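Local coordinates for protein lysyl oxidase (Pichia pastoris, PDB 1W7C) that probably oxidises primary amines, lysine side chains among them, to aldehydes using a copper ion and a topaquinone cofactor in each subunit, at residues V496-G501 / Y572-G577; L555-A560 / L602-H607. All blocks are in the same frame, centred on the assembly; numbering follows the deposited sequence.

Contact 1: residues V496-G501 / Y572-G577; sequences VDLDVG and YNIMPG. With CA (calcium ion), chain D.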
loop_
_atom_site.group_PDB
_atom_site.type_symbol
_atom_site.label_atom_id
_atom_site.label_comp_id
_atom_site.label_asym_id
_atom_site.label_seq_id
_atom_site.Cartn_x
_atom_site.Cartn_y
_atom_site.Cartn_z
ATOM N N VAL A 496 -7.122 -1.382 18.686
ATOM C CA VAL A 496 -6.085 -2.378 18.504
ATOM C C VAL A 496 -5.460 -2.620 19.874
ATOM O O VAL A 496 -4.508 -1.935 20.292
ATOM C CB VAL A 496 -5.012 -1.888 17.478
ATOM C CG1 VAL A 496 -3.984 -2.962 17.215
ATOM C CG2 VAL A 496 -5.639 -1.444 16.155
ATOM N N ASP A 497 -6.008 -3.579 20.597
ATOM C CA ASP A 497 -5.555 -3.864 21.947
ATOM C C ASP A 497 -4.470 -4.932 21.871
ATOM O O ASP A 497 -4.642 -6.101 22.212
ATOM C CB ASP A 497 -6.727 -4.260 22.833
ATOM C CG ASP A 497 -6.338 -4.523 24.241
ATOM O OD1 ASP A 497 -5.172 -4.178 24.640
ATOM O OD2 ASP A 497 -7.178 -5.046 25.022
ATOM N N LEU A 498 -3.297 -4.474 21.457
ATOM C CA LEU A 498 -2.072 -5.271 21.450
ATOM C C LEU A 498 -1.731 -5.582 22.902
ATOM O O LEU A 498 -1.761 -4.673 23.735
ATOM C CB LEU A 498 -0.912 -4.479 20.781
ATOM C CG LEU A 498 -0.885 -4.599 19.252
ATOM C CD1 LEU A 498 -0.246 -3.333 18.646
ATOM C CD2 LEU A 498 -0.138 -5.825 18.818
ATOM N N ASP A 499 -1.308 -6.807 23.157
ATOM C CA ASP A 499 -0.802 -7.248 24.454
ATOM C C ASP A 499 0.494 -8.024 24.116
ATOM O O ASP A 499 0.476 -9.253 23.934
ATOM C CB ASP A 499 -1.775 -8.204 25.160
ATOM C CG ASP A 499 -2.957 -7.531 25.812
ATOM O OD1 ASP A 499 -3.035 -6.287 25.929
ATOM O OD2 ASP A 499 -3.883 -8.304 26.250
ATOM N N VAL A 500 1.572 -7.300 23.906
ATOM C CA VAL A 500 2.799 -7.913 23.426
ATOM C C VAL A 500 3.592 -8.500 24.580
ATOM O O VAL A 500 4.055 -7.780 25.453
ATOM C CB VAL A 500 3.663 -6.886 22.651
ATOM C CG1 VAL A 500 4.871 -7.576 22.084
ATOM C CG2 VAL A 500 2.840 -6.259 21.556
ATOM N N GLY A 501 3.724 -9.814 24.590
ATOM C CA GLY A 501 4.413 -10.465 25.687
ATOM C C GLY A 501 3.775 -10.110 27.009
ATOM O O GLY A 501 4.480 -9.652 27.933
ATOM N N TYR A 572 5.857 -5.275 18.775
ATOM C CA TYR A 572 5.179 -5.210 17.490
ATOM C C TYR A 572 5.229 -3.772 17.018
ATOM O O TYR A 572 5.044 -2.827 17.796
ATOM C CB TYR A 572 3.718 -5.735 17.549
ATOM C CG TYR A 572 3.561 -7.156 17.064
ATOM C CD1 TYR A 572 4.027 -8.234 17.810
ATOM C CD2 TYR A 572 2.967 -7.434 15.838
ATOM C CE1 TYR A 572 3.926 -9.518 17.333
ATOM C CE2 TYR A 572 2.837 -8.734 15.363
ATOM C CZ TYR A 572 3.325 -9.795 16.103
ATOM O OH TYR A 572 3.235 -11.089 15.681
ATOM N N ASN A 573 5.506 -3.634 15.724
ATOM C CA ASN A 573 5.535 -2.328 15.056
ATOM C C ASN A 573 4.192 -2.097 14.398
ATOM O O ASN A 573 3.743 -2.936 13.629
ATOM C CB ASN A 573 6.709 -2.359 14.051
ATOM C CG ASN A 573 6.756 -1.223 13.048
ATOM O OD1 ASN A 573 7.245 -1.460 11.925
ATOM N ND2 ASN A 573 6.374 -0.035 13.418
ATOM N N ILE A 574 3.600 -0.948 14.733
ATOM C CA ILE A 574 2.396 -0.454 14.043
ATOM C C ILE A 574 2.895 0.393 12.879
ATOM O O ILE A 574 3.418 1.497 13.092
ATOM C CB ILE A 574 1.501 0.381 14.964
ATOM C CG1 ILE A 574 1.157 -0.385 16.250
ATOM C CG2 ILE A 574 0.245 0.787 14.203
ATOM C CD1 ILE A 574 0.340 0.432 17.247
ATOM N N MET A 575 2.760 -0.153 11.663
ATOM C CA MET A 575 3.393 0.408 10.451
ATOM C C MET A 575 2.260 0.964 9.575
ATOM O O MET A 575 1.412 0.209 9.124
ATOM C CB MET A 575 4.116 -0.758 9.734
ATOM C CG MET A 575 4.741 -0.331 8.439
ATOM S SD MET A 575 5.508 -1.700 7.538
ATOM C CE MET A 575 5.887 -2.715 8.809
ATOM N N PRO A 576 2.243 2.262 9.300
ATOM C CA PRO A 576 1.216 2.787 8.393
ATOM C C PRO A 576 1.437 2.344 6.959
ATOM O O PRO A 576 2.559 2.205 6.524
ATOM C CB PRO A 576 1.368 4.291 8.511
ATOM C CG PRO A 576 2.834 4.483 8.891
ATOM C CD PRO A 576 3.177 3.307 9.786
ATOM N N GLY A 577 0.355 2.059 6.261
ATOM C CA GLY A 577 0.356 1.917 4.818
ATOM C C GLY A 577 -0.297 3.161 4.250
ATOM O O GLY A 577 -0.262 4.247 4.815
HETATM CA CA CA D . -3.094 -4.044 25.561
HETATM O O HOH W 1 -0.850 -3.853 26.457
#

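Contact 2: residues L555-A560 / L602-H607; sequences LLIESA and LFLTKH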
loop_
_atom_site.group_PDB
_atom_site.type_symbol
_atom_site.label_atom_id
_atom_site.label_comp_id
_atom_site.label_asym_id
_atom_site.label_seq_id
_atom_site.Cartn_x
_atom_site.Cartn_y
_atom_site.Cartn_z
ATOM N N LEU A 555 7.089 3.172 15.273
ATOM C CA LEU A 555 6.239 3.111 16.482
ATOM C C LEU A 555 6.084 1.659 16.934
ATOM O O LEU A 555 5.667 0.785 16.173
ATOM C CB LEU A 555 4.849 3.672 16.219
ATOM C CG LEU A 555 3.855 3.630 17.387
ATOM C CD1 LEU A 555 4.286 4.474 18.507
ATOM C CD2 LEU A 555 2.467 4.047 16.904
ATOM N N LEU A 556 6.382 1.426 18.208
ATOM C CA LEU A 556 6.351 0.112 18.805
ATOM C C LEU A 556 5.418 0.031 20.001
ATOM O O LEU A 556 5.373 0.954 20.822
ATOM C CB LEU A 556 7.750 -0.336 19.270
ATOM C CG LEU A 556 8.893 -0.362 18.270
ATOM C CD1 LEU A 556 10.184 -0.757 18.947
ATOM C CD2 LEU A 556 8.564 -1.243 17.069
ATOM N N ILE A 557 4.775 -1.126 20.147
ATOM C CA ILE A 557 4.276 -1.587 21.411
ATOM C C ILE A 557 5.203 -2.697 21.889
ATOM O O ILE A 557 5.334 -3.728 21.247
ATOM C CB ILE A 557 2.833 -2.066 21.327
ATOM C CG1 ILE A 557 1.908 -0.976 20.740
ATOM C CG2 ILE A 557 2.349 -2.561 22.700
ATOM C CD1 ILE A 557 1.826 0.317 21.474
ATOM N N GLU A 558 5.865 -2.438 23.017
ATOM C CA GLU A 558 6.856 -3.343 23.601
ATOM C C GLU A 558 6.301 -4.039 24.839
ATOM O O GLU A 558 5.533 -3.463 25.603
ATOM C CB GLU A 558 8.078 -2.528 24.101
ATOM C CG GLU A 558 8.818 -1.739 23.037
ATOM C CD GLU A 558 10.000 -0.982 23.607
ATOM O OE1 GLU A 558 10.223 -0.987 24.866
ATOM O OE2 GLU A 558 10.731 -0.298 22.812
ATOM N N SER A 559 6.722 -5.276 25.050
ATOM C CA SER A 559 6.567 -5.880 26.371
ATOM C C SER A 559 7.325 -5.022 27.389
ATOM O O SER A 559 8.447 -4.618 27.126
ATOM C CB SER A 559 7.159 -7.256 26.374
ATOM O OG SER A 559 6.991 -7.848 27.660
ATOM N N ALA A 560 6.755 -4.822 28.575
ATOM C CA ALA A 560 7.448 -4.074 29.617
ATOM C C ALA A 560 8.647 -4.840 30.160
ATOM O O ALA A 560 9.654 -4.219 30.521
ATOM C CB ALA A 560 6.514 -3.676 30.745
ATOM N N LEU A 602 -3.376 8.439 15.361
ATOM C CA LEU A 602 -3.530 7.390 16.350
ATOM C C LEU A 602 -3.431 7.960 17.766
ATOM O O LEU A 602 -2.864 9.037 18.008
ATOM C CB LEU A 602 -2.620 6.220 16.131
ATOM C CG LEU A 602 -1.264 5.837 16.625
ATOM C CD1 LEU A 602 -1.061 5.819 18.080
ATOM C CD2 LEU A 602 -1.017 4.404 16.123
ATOM N N PHE A 603 -4.043 7.225 18.692
ATOM C CA PHE A 603 -3.988 7.555 20.100
ATOM C C PHE A 603 -3.617 6.315 20.884
ATOM O O PHE A 603 -4.005 5.204 20.541
ATOM C CB PHE A 603 -5.358 8.021 20.602
ATOM C CG PHE A 603 -5.783 9.370 20.069
ATOM C CD1 PHE A 603 -6.469 9.467 18.859
ATOM C CD2 PHE A 603 -5.475 10.513 20.736
ATOM C CE1 PHE A 603 -6.819 10.717 18.364
ATOM C CE2 PHE A 603 -5.844 11.750 20.258
ATOM C CZ PHE A 603 -6.494 11.864 19.049
ATOM N N LEU A 604 -2.838 6.515 21.944
ATOM C CA LEU A 604 -2.495 5.427 22.893
ATOM C C LEU A 604 -3.125 5.712 24.229
ATOM O O LEU A 604 -2.955 6.833 24.756
ATOM C CB LEU A 604 -0.972 5.390 23.056
ATOM C CG LEU A 604 -0.192 5.108 21.768
ATOM C CD1 LEU A 604 1.303 5.269 22.018
ATOM C CD2 LEU A 604 -0.453 3.739 21.202
ATOM N N THR A 605 -3.878 4.762 24.779
ATOM C CA THR A 605 -4.488 4.941 26.079
ATOM C C THR A 605 -4.261 3.748 26.973
ATOM O O THR A 605 -3.935 2.640 26.517
ATOM C CB THR A 605 -5.992 5.185 25.979
ATOM O OG1 THR A 605 -6.625 3.993 25.473
ATOM C CG2 THR A 605 -6.328 6.370 25.039
ATOM N N LYS A 606 -4.488 3.950 28.268
ATOM C CA LYS A 606 -4.516 2.865 29.235
ATOM C C LYS A 606 -5.820 2.106 29.081
ATOM O O LYS A 606 -6.891 2.682 29.136
ATOM C CB LYS A 606 -4.320 3.431 30.645
ATOM C CG LYS A 606 -4.504 2.459 31.767
ATOM C CD LYS A 606 -4.407 3.193 33.130
ATOM C CE LYS A 606 -4.672 2.338 34.290
ATOM N NZ LYS A 606 -4.388 3.118 35.492
ATOM N N HIS A 607 -5.726 0.799 28.960
ATOM C CA HIS A 607 -6.903 -0.039 28.803
ATOM C C HIS A 607 -7.848 0.134 29.979
ATOM O O HIS A 607 -7.410 0.090 31.127
ATOM C CB HIS A 607 -6.548 -1.511 28.736
ATOM C CG HIS A 607 -7.746 -2.385 28.550
ATOM N ND1 HIS A 607 -8.525 -2.812 29.603
ATOM C CD2 HIS A 607 -8.381 -2.776 27.426
ATOM C CE1 HIS A 607 -9.573 -3.468 29.127
ATOM N NE2 HIS A 607 -9.492 -3.489 27.804
#

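Contact 1: residues V496-G501 / Y572-G577
One calcium site of the copper amine oxidase enzyme domain, a large beta sandwich, borders the buried core where Leu498 and Val500 pack on Tyr572 and Ile574. Leu498 belongs to both environments. Its carbonyl O binds the calcium ion at 2.4 Å, while its side chain extends toward strand 569-576. Asp497 OD1 coordinates the metal at 2.3 Å and Asp499 OD1 does likewise; a water, Asp643 OD1 and Ile644 O complete six ligands. The second carboxylate oxygens, Asp497 OD2 and Asp499 OD2, form salt bridges to Lys65, which would fix the rotation of both groups and offset part of their charge. Asp497 is also the centre of an inverse gamma turn, closed by a weak bond from Leu498 N to Val496 O (3.0 Å).

Across the contact no hydrogen bond is made; 187 Å² is buried, and the side chains meet through apolar atoms. Leu498 forks over two residues: CD1 lies 4.0 Å from Ile574 CG1, the two side chains running past each other in opposite senses, and CD2 lies 4.1 Å from Tyr572 CB, the chains crossing near a right angle. In Val500, chi1 of -176° sets CG1 against the backbone N of Tyr572 and CG2 against its CB. The phenol's far end is anchored separately, OH to Gly450 O. At its near end Tyr572 CB takes Val500 CG2 at 4.1 Å.

Contact 2: residues L555-A560 / L602-H607
Neither face nor edge of any ring takes part where Leu555 meets Leu602 and Ile557 meets Leu604; all four side chains are aliphatic. The flat groups of 602-607 have other partners: the Phe603 ring meets that of Phe630 edge-to-face, and the His607 imidazole packs on Val645 and on Asp643, a calcium ligand. Leu555 and Leu602 approach tip to tip. A single methyl, Leu555 CD2, carries the meeting, 3.6 Å from Leu602 CD2, a tight fit for two methyls, and 4.1 Å from Leu602 CD1, so it faces the fork of its partner. Leu602 has an unusual first torsion (chi1 93°), well off the staggered position, consistent with a side chain shaped by close neighbours.

The contact is consistent with side chains packing between layers of the beta sandwich of the enzyme domain. Strands 553-559 and 602-606 run in the same direction, with CA atoms of Ile557 and Leu604 9.9 Å apart, too far for backbone pairing; strands 504-518 and 642-654 connect them through antiparallel neighbours. Ile557 and Leu604 pass each other in opposite senses. The isoleucine's chain is bent (chi1 -55°, chi2 -60°), which carries its end closer to the other strand than its CB direction would, and CD1 comes to 4.1 Å from Leu604 CD2. Leu604 packs besides on Ala507 and Ala646.

How the contacts relate
Along the chain, 496-501 comes first, then 555-560, 572-577 and 602-607, so the two contacts interlock: contact 1 closes a loop of 70 residues, and contact 2, with 41 between its segments, opens inside that loop and closes beyond it. Their centres are 8 Å apart. The inner pair, 553-559 and 569-576, are antiparallel neighbours, as Tyr572 O to Ile557 N at 2.9 Å attests; Asn573 ND2 adds a probable side-chain bond to Leu555 O at 3.0 Å. The outer pair, 488-498 and 602-606, both flank strand 642-654. Asp497 OD2 lies 3.5 Å from His607 CD2, bringing the calcium-binding end of strand 488-498 against His607.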